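Local coordinates for protein proline dehydrogenase (Bradyrhizobium japonicum USDA 110, PDB 3HAZ) that probably oxidises proline to glutamate in two steps, pairing an FAD-dependent proline dehydrogenase with an NAD-dependent 1-pyrroline-5-carboxylate dehydrogenase in one chain, at residues A[514-518]-A[612-616]; A[603-607]-A[788-793]; A[833-839]-A[867-871]; A[202-206]-A[812-817]. All coordinates share one frame; numbering follows the deposited sequence.

Contact 1: A[514-518]-A[612-616]; sequences RNSRG and REAAD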
loop_
_atom_site.group_PDB
_atom_site.type_symbol
_atom_site.label_atom_id
_atom_site.label_comp_id
_atom_site.label_asym_id
_atom_site.label_seq_id
_atom_site.Cartn_x
_atom_site.Cartn_y
_atom_site.Cartn_z
ATOM N N ARG A 514 -11.862 -5.097 25.035
ATOM C CA ARG A 514 -11.109 -5.741 26.102
ATOM C C ARG A 514 -11.775 -7.051 26.526
ATOM O O ARG A 514 -12.973 -7.260 26.314
ATOM C CB ARG A 514 -10.934 -4.814 27.312
ATOM C CG ARG A 514 -11.915 -3.663 27.368
ATOM C CD ARG A 514 -11.219 -2.333 27.127
ATOM N NE ARG A 514 -10.867 -1.674 28.382
ATOM C CZ ARG A 514 -10.142 -0.562 28.469
ATOM N NH1 ARG A 514 -9.878 -0.033 29.657
ATOM N NH2 ARG A 514 -9.679 0.019 27.370
ATOM N N ASN A 515 -10.980 -7.937 27.109
ATOM C CA ASN A 515 -11.466 -9.216 27.593
ATOM C C ASN A 515 -11.707 -9.085 29.092
ATOM O O ASN A 515 -11.014 -8.323 29.765
ATOM C CB ASN A 515 -10.421 -10.296 27.320
ATOM C CG ASN A 515 -10.968 -11.701 27.483
ATOM O OD1 ASN A 515 -12.159 -11.902 27.737
ATOM N ND2 ASN A 515 -10.099 -12.687 27.315
ATOM N N SER A 516 -12.694 -9.799 29.618
ATOM C CA SER A 516 -12.922 -9.777 31.060
ATOM C C SER A 516 -11.802 -10.534 31.772
ATOM O O SER A 516 -11.123 -11.362 31.164
ATOM C CB SER A 516 -14.281 -10.388 31.401
ATOM O OG SER A 516 -14.481 -11.607 30.711
ATOM N N ARG A 517 -11.610 -10.251 33.054
ATOM C CA ARG A 517 -10.559 -10.904 33.830
ATOM C C ARG A 517 -11.068 -12.134 34.562
ATOM O O ARG A 517 -12.187 -12.143 35.075
ATOM C CB ARG A 517 -9.961 -9.938 34.851
ATOM C CG ARG A 517 -9.067 -8.865 34.259
ATOM C CD ARG A 517 -8.407 -8.076 35.381
ATOM N NE ARG A 517 -7.870 -8.966 36.411
ATOM C CZ ARG A 517 -7.672 -8.617 37.680
ATOM N NH1 ARG A 517 -7.178 -9.499 38.541
ATOM N NH2 ARG A 517 -7.972 -7.391 38.093
ATOM N N GLY A 518 -10.229 -13.168 34.619
ATOM C CA GLY A 518 -10.538 -14.374 35.365
ATOM C C GLY A 518 -9.582 -14.549 36.531
ATOM O O GLY A 518 -8.869 -13.619 36.899
ATOM N N ARG A 612 -17.970 -12.765 34.293
ATOM C CA ARG A 612 -17.199 -12.472 33.083
ATOM C C ARG A 612 -18.107 -12.323 31.858
ATOM O O ARG A 612 -17.969 -11.378 31.084
ATOM C CB ARG A 612 -16.133 -13.550 32.822
ATOM C CG ARG A 612 -14.920 -13.496 33.755
ATOM C CD ARG A 612 -13.813 -14.432 33.279
ATOM N NE ARG A 612 -13.223 -13.980 32.020
ATOM C CZ ARG A 612 -12.533 -14.758 31.188
ATOM N NH1 ARG A 612 -12.346 -16.041 31.471
ATOM N NH2 ARG A 612 -12.036 -14.254 30.063
ATOM N N GLU A 613 -19.030 -13.265 31.693
ATOM C CA GLU A 613 -19.949 -13.271 30.557
ATOM C C GLU A 613 -20.802 -11.998 30.505
ATOM O O GLU A 613 -21.043 -11.441 29.431
ATOM C CB GLU A 613 -20.857 -14.504 30.635
ATOM C CG GLU A 613 -21.767 -14.700 29.435
ATOM C CD GLU A 613 -22.689 -15.896 29.593
ATOM O OE1 GLU A 613 -22.561 -16.612 30.604
ATOM O OE2 GLU A 613 -23.543 -16.121 28.706
ATOM N N ALA A 614 -21.271 -11.554 31.668
ATOM C CA ALA A 614 -22.076 -10.340 31.752
ATOM C C ALA A 614 -21.291 -9.145 31.227
ATOM O O ALA A 614 -21.800 -8.369 30.417
ATOM C CB ALA A 614 -22.537 -10.093 33.195
ATOM N N ALA A 615 -20.049 -9.005 31.684
ATOM C CA ALA A 615 -19.184 -7.914 31.232
ATOM C C ALA A 615 -18.828 -8.060 29.759
ATOM O O ALA A 615 -18.727 -7.070 29.046
ATOM C CB ALA A 615 -17.917 -7.837 32.078
ATOM N N ASP A 616 -18.625 -9.295 29.306
ATOM C CA ASP A 616 -18.354 -9.543 27.889
ATOM C C ASP A 616 -19.545 -9.107 27.023
ATOM O O ASP A 616 -19.367 -8.527 25.949
ATOM C CB ASP A 616 -18.040 -11.027 27.642
ATOM C CG ASP A 616 -16.691 -11.466 28.234
ATOM O OD1 ASP A 616 -15.854 -10.605 28.585
ATOM O OD2 ASP A 616 -16.464 -12.692 28.335
HETATM O O HOH W 1 -15.283 -8.069 27.779
HETATM O O HOH W 2 -14.260 -13.699 27.186
HETATM O O HOH W 3 -10.790 -15.274 27.919
#
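S516 meets R612 and D616, one turn apart on helix 604-629 of the aldehyde dehydrogenase fold, and so lays the extended loop between helices 487-491 and 524-536 along that helix. Two direct side-chain bonds form the centre. R612 NE donates to S516 OG at 3.0 Å, with the oxygen tilted 22° from the guanidinium plane. The same hydroxyl gives its proton to D616 OD1 at 2.7 Å, reaching the syn side of the carboxylate but 31° out of its plane. A chi1 of 47°, which sets OG between the backbone N and the carbonyl carbon of S516, lets the hydroxyl serve both partners.

Weaker bonds widen the grip: R612 NH2 reaches S516 O and N515 OD1, and S516 N reaches D616 OD1 at 3.4 Å. The N515 amide is held chiefly by its ND2, which donates to P505 O. R612 NH1 turns to E357 O, tying the site to the proline dehydrogenase part of the chain.

Three waters complete the polar network. One joins R514 O to D616 OD1, a second joins N515 OD1 to D616 OD2, and a third accepts from both N515 ND2 and R612 NH2. The S516 hydroxyl and the two waters that donate to D616 would probably help keep its buried carboxylate ionised.

Van der Waals contacts follow the arginine chain. G518 CA lies 3.9 Å from R612 CD, G518 N sits over one face of the guanidinium, and R517 O approaches R612 CG at 3.3 Å.

Contact 2: A[603-607]-A[788-793]; sequences TLDDA and RSAGQR. With SO4 (sulfate ion), chain E.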
loop_
_atom_site.group_PDB
_atom_site.type_symbol
_atom_site.label_atom_id
_atom_site.label_comp_id
_atom_site.label_asym_id
_atom_site.label_seq_id
_atom_site.Cartn_x
_atom_site.Cartn_y
_atom_site.Cartn_z
ATOM N N THR A 603 -21.724 -22.520 42.117
ATOM C CA THR A 603 -20.363 -22.730 42.609
ATOM C C THR A 603 -19.472 -21.557 42.190
ATOM O O THR A 603 -19.848 -20.762 41.330
ATOM C CB THR A 603 -19.750 -24.070 42.108
ATOM O OG1 THR A 603 -19.963 -24.205 40.698
ATOM C CG2 THR A 603 -20.395 -25.250 42.811
ATOM N N LEU A 604 -18.294 -21.452 42.798
ATOM C CA LEU A 604 -17.437 -20.290 42.588
ATOM C C LEU A 604 -17.037 -20.088 41.127
ATOM O O LEU A 604 -17.069 -18.970 40.625
ATOM C CB LEU A 604 -16.196 -20.349 43.480
ATOM C CG LEU A 604 -15.262 -19.138 43.389
ATOM C CD1 LEU A 604 -15.997 -17.853 43.709
ATOM C CD2 LEU A 604 -14.070 -19.318 44.319
ATOM N N ASP A 605 -16.667 -21.165 40.442
ATOM C CA ASP A 605 -16.229 -21.035 39.058
ATOM C C ASP A 605 -17.373 -20.680 38.112
ATOM O O ASP A 605 -17.168 -19.971 37.126
ATOM C CB ASP A 605 -15.520 -22.299 38.573
ATOM C CG ASP A 605 -14.796 -22.080 37.263
ATOM O OD1 ASP A 605 -14.052 -21.078 37.160
ATOM O OD2 ASP A 605 -14.976 -22.897 36.335
ATOM N N ASP A 606 -18.573 -21.172 38.412
ATOM C CA ASP A 606 -19.750 -20.848 37.606
ATOM C C ASP A 606 -20.159 -19.397 37.795
ATOM O O ASP A 606 -20.580 -18.735 36.849
ATOM C CB ASP A 606 -20.923 -21.759 37.956
ATOM C CG ASP A 606 -20.772 -23.145 37.374
ATOM O OD1 ASP A 606 -20.082 -23.287 36.342
ATOM O OD2 ASP A 606 -21.346 -24.090 37.947
ATOM N N ALA A 607 -20.031 -18.907 39.022
ATOM C CA ALA A 607 -20.365 -17.522 39.325
ATOM C C ALA A 607 -19.378 -16.578 38.640
ATOM O O ALA A 607 -19.777 -15.661 37.933
ATOM C CB ALA A 607 -20.383 -17.293 40.833
ATOM N N ARG A 788 -22.206 -30.300 35.483
ATOM C CA ARG A 788 -21.799 -28.949 35.874
ATOM C C ARG A 788 -23.026 -28.071 36.082
ATOM O O ARG A 788 -23.977 -28.130 35.303
ATOM C CB ARG A 788 -20.894 -28.331 34.805
ATOM C CG ARG A 788 -20.631 -26.841 34.963
ATOM C CD ARG A 788 -19.466 -26.570 35.893
ATOM N NE ARG A 788 -18.269 -27.298 35.481
ATOM C CZ ARG A 788 -17.255 -26.760 34.810
ATOM N NH1 ARG A 788 -17.282 -25.475 34.477
ATOM N NH2 ARG A 788 -16.206 -27.507 34.480
ATOM N N SER A 789 -22.999 -27.259 37.134
ATOM C CA SER A 789 -24.133 -26.409 37.486
ATOM C C SER A 789 -25.388 -27.244 37.724
ATOM O O SER A 789 -26.498 -26.794 37.446
ATOM C CB SER A 789 -24.402 -25.375 36.386
ATOM O OG SER A 789 -23.228 -24.659 36.062
ATOM N N ALA A 790 -25.204 -28.460 38.234
ATOM C CA ALA A 790 -26.319 -29.378 38.471
ATOM C C ALA A 790 -27.169 -29.574 37.218
ATOM O O ALA A 790 -28.377 -29.779 37.303
ATOM C CB ALA A 790 -27.185 -28.896 39.642
ATOM N N GLY A 791 -26.528 -29.511 36.055
ATOM C CA GLY A 791 -27.219 -29.690 34.794
ATOM C C GLY A 791 -28.228 -28.592 34.497
ATOM O O GLY A 791 -29.134 -28.782 33.688
ATOM N N GLN A 792 -28.074 -27.441 35.145
ATOM C CA GLN A 792 -29.022 -26.337 34.971
ATOM C C GLN A 792 -28.531 -25.334 33.930
ATOM O O GLN A 792 -28.627 -24.115 34.114
ATOM C CB GLN A 792 -29.323 -25.648 36.311
ATOM C CG GLN A 792 -29.941 -26.580 37.353
ATOM C CD GLN A 792 -30.290 -25.869 38.652
ATOM O OE1 GLN A 792 -31.396 -26.015 39.177
ATOM N NE2 GLN A 792 -29.352 -25.084 39.169
ATOM N N ARG A 793 -27.985 -25.859 32.842
ATOM C CA ARG A 793 -27.634 -25.045 31.687
ATOM C C ARG A 793 -28.452 -25.539 30.514
ATOM O O ARG A 793 -28.710 -26.728 30.383
ATOM C CB ARG A 793 -26.155 -25.180 31.350
ATOM C CG ARG A 793 -25.212 -24.740 32.441
ATOM C CD ARG A 793 -23.772 -25.015 32.027
ATOM N NE ARG A 793 -22.813 -24.544 33.020
ATOM C CZ ARG A 793 -22.056 -23.462 32.871
ATOM N NH1 ARG A 793 -22.142 -22.741 31.764
ATOM N NH2 ARG A 793 -21.206 -23.108 33.827
HETATM S S SO4 E . -23.823 -22.130 28.428
HETATM O O1 SO4 E . -23.310 -22.335 27.072
HETATM O O2 SO4 E . -25.282 -22.032 28.374
HETATM O O3 SO4 E . -23.457 -23.245 29.295
HETATM O O4 SO4 E . -23.243 -20.907 28.976
HETATM O O HOH W 4 -21.018 -26.668 38.983
#
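The two carboxylate oxygens of D606 take different partners from the 788-793 loop. OD1 forms a salt bridge with R793 NH2 at 2.8 Å, at the guanidinium edge, though its hydrogen bond is weak. OD2 accepts the hydroxyl proton of S789 OG at 2.7 Å, from well above the carboxylate plane (67° out of it). OD2 also accepts from a water, which takes S789 N at 2.8 Å, so that backbone donor is satisfied too. D606 lies in the first turn of helix 604-629 in the aldehyde dehydrogenase fold, and its partners lie on the bend between helix 775-787 and strand 797-803, just before C794, a predicted active-site residue. With an alanine in place of D606, R793 NH2 would probably lose its carboxylate, and S789 OG and the water their acceptor. S789 OG receives a weak bond from R793 NE. R793 NH1 donates to O3 of a sulfate at 2.8 Å, nearly straight at 159°; the ion is held as well by S795 OG, G948 N and A949 N. The R788 chain, bent at chi2 (86°) and again at chi3, lays CD against D606 OD1, and its NH1 forms a long salt bridge with D605 OD2, 3.9 Å away and through charge alone.

Contact 3: A[833-839]-A[867-871]; sequences VGPVIDV and GCFVA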
loop_
_atom_site.group_PDB
_atom_site.type_symbol
_atom_site.label_atom_id
_atom_site.label_comp_id
_atom_site.label_asym_id
_atom_site.label_seq_id
_atom_site.Cartn_x
_atom_site.Cartn_y
_atom_site.Cartn_z
ATOM N N VAL A 833 -20.986 -29.598 42.677
ATOM C CA VAL A 833 -22.386 -29.536 42.301
ATOM C C VAL A 833 -23.209 -28.920 43.417
ATOM O O VAL A 833 -23.330 -29.495 44.499
ATOM C CB VAL A 833 -22.946 -30.931 41.998
ATOM C CG1 VAL A 833 -24.423 -30.832 41.627
ATOM C CG2 VAL A 833 -22.143 -31.600 40.885
ATOM N N GLY A 834 -23.764 -27.744 43.154
ATOM C CA GLY A 834 -24.591 -27.061 44.130
ATOM C C GLY A 834 -26.037 -27.513 44.042
ATOM O O GLY A 834 -26.354 -28.456 43.311
ATOM N N PRO A 835 -26.929 -26.839 44.785
ATOM C CA PRO A 835 -28.333 -27.257 44.816
ATOM C C PRO A 835 -29.055 -26.843 43.549
ATOM O O PRO A 835 -28.605 -25.933 42.860
ATOM C CB PRO A 835 -28.902 -26.491 46.011
ATOM C CG PRO A 835 -28.029 -25.294 46.157
ATOM C CD PRO A 835 -26.672 -25.642 45.604
ATOM N N VAL A 836 -30.161 -27.507 43.241
ATOM C CA VAL A 836 -31.030 -27.023 42.181
ATOM C C VAL A 836 -31.814 -25.813 42.707
ATOM O O VAL A 836 -31.848 -25.564 43.913
ATOM C CB VAL A 836 -31.953 -28.125 41.644
ATOM C CG1 VAL A 836 -31.118 -29.232 41.020
ATOM C CG2 VAL A 836 -32.826 -28.680 42.755
ATOM N N ILE A 837 -32.430 -25.060 41.802
ATOM C CA ILE A 837 -32.935 -23.727 42.131
ATOM C C ILE A 837 -34.041 -23.683 43.204
ATOM O O ILE A 837 -34.004 -22.834 44.088
ATOM C CB ILE A 837 -33.374 -22.960 40.855
ATOM C CG1 ILE A 837 -33.670 -21.488 41.179
ATOM C CG2 ILE A 837 -34.568 -23.644 40.201
ATOM C CD1 ILE A 837 -32.505 -20.751 41.829
ATOM N N ASP A 838 -35.008 -24.595 43.135
ATOM C CA ASP A 838 -36.098 -24.610 44.111
ATOM C C ASP A 838 -36.738 -25.983 44.312
ATOM O O ASP A 838 -36.439 -26.943 43.596
ATOM C CB ASP A 838 -37.181 -23.579 43.747
ATOM C CG ASP A 838 -37.792 -23.826 42.377
ATOM O OD1 ASP A 838 -37.674 -24.955 41.853
ATOM O OD2 ASP A 838 -38.395 -22.884 41.821
ATOM N N VAL A 839 -37.630 -26.054 45.296
ATOM C CA VAL A 839 -38.340 -27.284 45.627
ATOM C C VAL A 839 -39.079 -27.857 44.422
ATOM O O VAL A 839 -39.131 -29.070 44.233
ATOM C CB VAL A 839 -39.326 -27.052 46.793
ATOM C CG1 VAL A 839 -40.579 -27.900 46.627
ATOM C CG2 VAL A 839 -38.643 -27.331 48.120
ATOM N N GLY A 867 -31.861 -31.509 51.566
ATOM C CA GLY A 867 -32.159 -30.188 51.038
ATOM C C GLY A 867 -32.449 -30.206 49.551
ATOM O O GLY A 867 -32.676 -31.272 48.970
ATOM N N CYS A 868 -32.431 -29.025 48.935
ATOM C CA CYS A 868 -32.728 -28.893 47.510
ATOM C C CYS A 868 -31.582 -29.391 46.638
ATOM O O CYS A 868 -31.087 -28.661 45.779
ATOM C CB CYS A 868 -33.054 -27.435 47.148
ATOM S SG CYS A 868 -34.816 -27.028 47.126
ATOM N N PHE A 869 -31.162 -30.632 46.861
ATOM C CA PHE A 869 -30.086 -31.216 46.078
ATOM C C PHE A 869 -30.574 -32.390 45.244
ATOM O O PHE A 869 -31.400 -33.190 45.693
ATOM C CB PHE A 869 -28.950 -31.677 46.990
ATOM C CG PHE A 869 -28.215 -30.556 47.657
ATOM C CD1 PHE A 869 -28.626 -30.077 48.892
ATOM C CD2 PHE A 869 -27.114 -29.979 47.052
ATOM C CE1 PHE A 869 -27.950 -29.041 49.508
ATOM C CE2 PHE A 869 -26.432 -28.944 47.661
ATOM C CZ PHE A 869 -26.848 -28.474 48.890
ATOM N N VAL A 870 -30.057 -32.479 44.023
ATOM C CA VAL A 870 -30.209 -33.673 43.200
ATOM C C VAL A 870 -28.836 -34.095 42.671
ATOM O O VAL A 870 -28.154 -33.313 42.019
ATOM C CB VAL A 870 -31.166 -33.434 42.022
ATOM C CG1 VAL A 870 -31.274 -34.688 41.174
ATOM C CG2 VAL A 870 -32.537 -33.019 42.535
ATOM N N ALA A 871 -28.430 -35.324 42.968
ATOM C CA ALA A 871 -27.120 -35.822 42.562
ATOM C C ALA A 871 -27.105 -36.253 41.095
ATOM O O ALA A 871 -28.153 -36.503 40.505
ATOM C CB ALA A 871 -26.686 -36.985 43.470
HETATM O O HOH W 5 -28.169 -30.522 43.135
#
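P835 packs its CB over one face of the F869 ring, 4.0 Å from the centroid and 17° off the ring normal, a CH-pi contact displaced toward the rim. The CB of F869 points away from the 833-839 loop; its chi1 of -68° brings the ring back alongside the proline, with CE2 against P835 N. Further along, V836 CG1 touches V870 CG2 at 4.3 Å, and V839 CG2 lies 4.0 Å from C868 SG. The sulfur also rests near V839 N, where helix 839-855 begins; D838, the N-cap residue, gives its OD1 to A841 N.

C868 is the centre of an inverse gamma turn, part of the connection from strand 857-861 to strand 873-876. That turn presents C868 O to V836 N, which donates at 2.9 Å. The same oxygen closes on P835 CB at 3.1 Å. At the polar edge a water donates to G834 O and accepts from V870 N, bridging the two backbones, while F869 O receives K842 NZ from the helix. With one direct main-chain bond, one water bridge and no ion pair between them, the two loops of this aldehyde dehydrogenase part are held largely by apolar packing, with little directional bonding.

Contact 4: A[202-206]-A[812-817]; sequences RTAAD and EMVAGA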
loop_
_atom_site.group_PDB
_atom_site.type_symbol
_atom_site.label_atom_id
_atom_site.label_comp_id
_atom_site.label_asym_id
_atom_site.label_seq_id
_atom_site.Cartn_x
_atom_site.Cartn_y
_atom_site.Cartn_z
ATOM N N ARG A 202 -9.575 -40.794 36.429
ATOM C CA ARG A 202 -10.918 -40.229 36.385
ATOM C C ARG A 202 -11.817 -40.844 37.454
ATOM O O ARG A 202 -12.838 -40.267 37.827
ATOM C CB ARG A 202 -11.543 -40.455 35.008
ATOM C CG ARG A 202 -11.318 -39.319 34.026
ATOM C CD ARG A 202 -9.847 -39.028 33.810
ATOM N NE ARG A 202 -9.651 -37.946 32.848
ATOM C CZ ARG A 202 -8.509 -37.701 32.216
ATOM N NH1 ARG A 202 -8.438 -36.694 31.355
ATOM N NH2 ARG A 202 -7.441 -38.467 32.437
ATOM N N THR A 203 -11.449 -42.026 37.933
ATOM C CA THR A 203 -12.285 -42.753 38.884
ATOM C C THR A 203 -11.435 -43.224 40.052
ATOM O O THR A 203 -10.206 -43.243 39.964
ATOM C CB THR A 203 -12.961 -43.978 38.233
ATOM O OG1 THR A 203 -12.010 -45.042 38.101
ATOM C CG2 THR A 203 -13.512 -43.616 36.853
ATOM N N ALA A 204 -12.095 -43.595 41.145
ATOM C CA ALA A 204 -11.413 -44.161 42.300
ATOM C C ALA A 204 -10.714 -45.458 41.902
ATOM O O ALA A 204 -9.578 -45.720 42.305
ATOM C CB ALA A 204 -12.410 -44.402 43.450
ATOM N N ALA A 205 -11.389 -46.269 41.098
ATOM C CA ALA A 205 -10.777 -47.502 40.625
ATOM C C ALA A 205 -9.535 -47.232 39.760
ATOM O O ALA A 205 -8.566 -47.980 39.840
ATOM C CB ALA A 205 -11.798 -48.378 39.889
ATOM N N ASP A 206 -9.545 -46.163 38.955
ATOM C CA ASP A 206 -8.352 -45.815 38.163
ATOM C C ASP A 206 -7.169 -45.558 39.086
ATOM O O ASP A 206 -6.068 -46.052 38.852
ATOM C CB ASP A 206 -8.557 -44.541 37.341
ATOM C CG ASP A 206 -9.341 -44.770 36.068
ATOM O OD1 ASP A 206 -9.294 -45.885 35.517
ATOM O OD2 ASP A 206 -9.994 -43.803 35.609
ATOM N N GLU A 812 -18.645 -46.666 32.343
ATOM C CA GLU A 812 -18.008 -46.912 33.630
ATOM C C GLU A 812 -17.124 -45.732 34.074
ATOM O O GLU A 812 -17.045 -45.407 35.263
ATOM C CB GLU A 812 -17.188 -48.210 33.550
ATOM C CG GLU A 812 -16.037 -48.307 34.531
ATOM C CD GLU A 812 -15.096 -49.471 34.219
ATOM O OE1 GLU A 812 -14.308 -49.385 33.243
ATOM O OE2 GLU A 812 -15.147 -50.475 34.960
ATOM N N MET A 813 -16.455 -45.087 33.124
ATOM C CA MET A 813 -15.568 -43.975 33.474
ATOM C C MET A 813 -16.371 -42.709 33.830
ATOM O O MET A 813 -16.041 -41.990 34.777
ATOM C CB MET A 813 -14.554 -43.702 32.359
ATOM C CG MET A 813 -13.271 -43.058 32.861
ATOM S SD MET A 813 -12.132 -42.549 31.561
ATOM C CE MET A 813 -11.663 -44.116 30.844
ATOM N N VAL A 814 -17.434 -42.448 33.082
ATOM C CA VAL A 814 -18.329 -41.334 33.411
ATOM C C VAL A 814 -18.946 -41.528 34.805
ATOM O O VAL A 814 -18.974 -40.601 35.619
ATOM C CB VAL A 814 -19.422 -41.153 32.342
ATOM C CG1 VAL A 814 -20.502 -40.175 32.823
ATOM C CG2 VAL A 814 -18.793 -40.675 31.017
ATOM N N ALA A 815 -19.405 -42.744 35.091
ATOM C CA ALA A 815 -20.013 -43.034 36.386
ATOM C C ALA A 815 -19.021 -42.867 37.536
ATOM O O ALA A 815 -19.346 -42.278 38.569
ATOM C CB ALA A 815 -20.631 -44.453 36.397
ATOM N N GLY A 816 -17.813 -43.391 37.351
ATOM C CA GLY A 816 -16.768 -43.283 38.354
ATOM C C GLY A 816 -16.352 -41.844 38.567
ATOM O O GLY A 816 -16.082 -41.417 39.688
ATOM N N ALA A 817 -16.292 -41.090 37.480
ATOM C CA ALA A 817 -15.980 -39.670 37.566
ATOM C C ALA A 817 -17.092 -38.902 38.282
ATOM O O ALA A 817 -16.825 -38.024 39.108
ATOM C CB ALA A 817 -15.731 -39.095 36.171
HETATM O O HOH W 6 -14.988 -43.030 41.705
#
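At the capping box that starts helix 204-223, T203 packs against G816 of helix 804-819. T203 OG1 accepts from D206 N at 2.8 Å. In return D206 OD2 takes a weak bond from T203 N, and its anti lone pair receives R202 N at 3.1 Å. With chi1 at 77°, OG1 turns back to the cap while CG2 stands beside the neighbouring helix, 3.6 Å from G816 CA and close to M813 O. A side chain at G816 would run into that methyl, so the glycine lets T203 CA and G816 CA come within 4.5 Å.

The first helix follows strand 193-196 of the proline dehydrogenase beta-alpha barrel and the second belongs to the aldehyde dehydrogenase part, so the contact joins the two enzymes of the chain. R202 O receives a CA-H...O contact from A817 CA at 3.2 Å and also touches A817 CB. R202 CB packs on M813 CG at 3.8 Å, and the bend of the arginine chain carries its guanidinium off to D780 OD2, a salt bridge, and to G200 O. Replacing T203 by an alanine would probably leave D206 N without its cap and open a gap over G816 where the methyl now packs. A water accepts from A204 N at 3.0 Å and donates to G816 O, linking the first backbone N-H of helix 204-223 to a carbonyl of helix 804-819.

Overall arrangement
All four contacts are partly buried, but their chemistry differs with place. Contacts 1 and 2 share helix 604-629, with centres about 17 Å apart, and both pair a carboxylate with a serine hydroxyl and arginine, one in contact 1 and two in contact 2; contact 2 lies beside the predicted catalytic cysteine. Contact 3, the farthest from the chain centre, is mainly apolar. It touches contact 2 directly: Q792 OE1 probably accepts from I837 N at 3.0 Å. Contact 4, on the opposite side of the chain centre from contact 1, joins the two enzyme parts of the chain by close backbone packing. Contact 4 spans 606 residues and encloses contacts 1 and 2 along the chain.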